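Local atomic coordinates of putative regulator (Escherichia coli O6, PDB entry 3HFI), a protein that is a putative transcriptional regulator whose UTRA domain, as in related regulators, probably binds a small-molecule effector that tunes DNA binding. Residues E34-N37 with R38-E42. Numbering follows the deposited sequence.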
loop_
_atom_site.group_PDB
_atom_site.type_symbol
_atom_site.label_atom_id
_atom_site.label_comp_id
_atom_site.label_asym_id
_atom_site.label_seq_id
_atom_site.Cartn_x
_atom_site.Cartn_y
_atom_site.Cartn_z
ATOM N N GLU A 34 12.141 -22.245 2.469
ATOM C CA GLU A 34 11.195 -23.285 2.815
ATOM C C GLU A 34 10.367 -23.651 1.574
ATOM O O GLU A 34 10.224 -22.824 0.692
ATOM C CB GLU A 34 10.261 -22.774 3.934
ATOM C CG GLU A 34 9.456 -21.554 3.490
ATOM C CD GLU A 34 8.400 -21.021 4.560
ATOM O OE1 GLU A 34 8.594 -21.229 5.778
ATOM O OE2 GLU A 34 7.390 -20.383 4.129
ATOM N N PRO A 35 9.797 -24.873 1.547
ATOM C CA PRO A 35 8.900 -25.215 0.454
ATOM C C PRO A 35 7.643 -24.361 0.526
ATOM O O PRO A 35 7.097 -24.183 1.613
ATOM C CB PRO A 35 8.583 -26.707 0.660
ATOM C CG PRO A 35 9.623 -27.204 1.648
ATOM C CD PRO A 35 9.987 -25.983 2.509
ATOM N N ALA A 36 7.221 -23.774 -0.597
ATOM C CA ALA A 36 5.946 -23.033 -0.656
ATOM C C ALA A 36 4.773 -23.949 -0.332
ATOM O O ALA A 36 4.632 -25.038 -0.926
ATOM C CB ALA A 36 5.761 -22.425 -1.976
ATOM N N ASN A 37 3.944 -23.568 0.648
ATOM C CA ASN A 37 2.738 -24.382 0.905
ATOM C C ASN A 37 1.712 -24.080 -0.160
ATOM O O ASN A 37 1.943 -23.206 -1.002
ATOM C CB ASN A 37 2.176 -24.226 2.328
ATOM C CG ASN A 37 1.558 -22.868 2.586
ATOM O OD1 ASN A 37 1.041 -22.212 1.701
ATOM N ND2 ASN A 37 1.619 -22.450 3.851
ATOM N N ARG A 38 0.633 -24.845 -0.193
ATOM C CA ARG A 38 -0.307 -24.739 -1.289
ATOM C C ARG A 38 -0.851 -23.323 -1.393
ATOM O O ARG A 38 -0.982 -22.766 -2.500
ATOM C CB ARG A 38 -1.474 -25.719 -1.146
ATOM C CG ARG A 38 -1.151 -27.148 -1.582
ATOM C CD ARG A 38 -2.247 -28.132 -1.126
ATOM N NE ARG A 38 -2.347 -28.059 0.342
ATOM C CZ ARG A 38 -1.725 -28.870 1.210
ATOM N NH1 ARG A 38 -0.983 -29.899 0.784
ATOM N NH2 ARG A 38 -1.867 -28.666 2.531
ATOM N N TYR A 39 -1.168 -22.711 -0.259
ATOM C CA TYR A 39 -1.783 -21.346 -0.316
ATOM C C TYR A 39 -0.810 -20.351 -0.858
ATOM O O TYR A 39 -1.121 -19.580 -1.737
ATOM C CB TYR A 39 -2.205 -20.933 1.077
ATOM C CG TYR A 39 -2.855 -19.576 1.144
ATOM C CD1 TYR A 39 -4.119 -19.370 0.567
ATOM C CD2 TYR A 39 -2.228 -18.515 1.819
ATOM C CE1 TYR A 39 -4.752 -18.144 0.654
ATOM C CE2 TYR A 39 -2.864 -17.259 1.911
ATOM C CZ TYR A 39 -4.129 -17.089 1.315
ATOM O OH TYR A 39 -4.796 -15.875 1.344
ATOM N N VAL A 40 0.416 -20.403 -0.347
ATOM C CA VAL A 40 1.444 -19.502 -0.804
ATOM C C VAL A 40 1.817 -19.749 -2.270
ATOM O O VAL A 40 2.052 -18.805 -3.055
ATOM C CB VAL A 40 2.675 -19.610 0.075
ATOM C CG1 VAL A 40 3.832 -18.905 -0.591
ATOM C CG2 VAL A 40 2.408 -18.984 1.470
ATOM N N ALA A 41 1.878 -21.029 -2.654
ATOM C CA ALA A 41 2.188 -21.358 -4.030
ATOM C C ALA A 41 1.136 -20.798 -4.971
ATOM O O ALA A 41 1.493 -20.257 -5.997
ATOM C CB ALA A 41 2.379 -22.911 -4.221
ATOM N N GLU A 42 -0.143 -20.948 -4.649
ATOM C CA GLU A 42 -1.261 -20.336 -5.435
ATOM C C GLU A 42 -1.134 -18.807 -5.537
ATOM O O GLU A 42 -1.205 -18.209 -6.618
ATOM C CB GLU A 42 -2.606 -20.759 -4.765
ATOM C CG GLU A 42 -3.972 -20.142 -5.241
ATOM C CD GLU A 42 -5.134 -20.355 -4.155
ATOM O OE1 GLU A 42 -5.077 -21.361 -3.365
ATOM O OE2 GLU A 42 -6.097 -19.518 -4.076
#
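Asn37 caps the N-terminus of helix 38-44 by bonding to Val40, a local N-cap contact at the point where strand 26-35, an outermost strand, within this chain, of the antiparallel sheet of the UTRA domain, turns into the helix. Its OD1 accepts a hydrogen bond from Val40 N at 2.8 Å, almost straight at the proton (177°) and approached nearly end-on to the side-chain carbonyl. The side chain can fold back over the first turn because chi1 (70°) sets CG between the backbone N and the carbonyl carbon. One residue further on, the backbone takes over: Ala41 N donates to Asn37 O at 2.7 Å, the first i to i+4 bond of the helix, and Glu42 N follows by donating to Arg38 O. Asn37 thus serves two successive helix amides, one through its side chain and one through its main chain. Next to this polar cap is a small apolar contact. The methyl of Ala36 points toward the helix, with CB 4.2 Å from Val40 CG1, and Ile46 touches both Ala36 and Ala41, while Pro48 also touches Ala41. Tyr39 turns its ring away from the cap, and its OH is hydrogen-bonded to Glu135 on strand 130-139. On the buried side, Ala36 CB meets Ala41 CB at 4.1 Å, methyl against methyl.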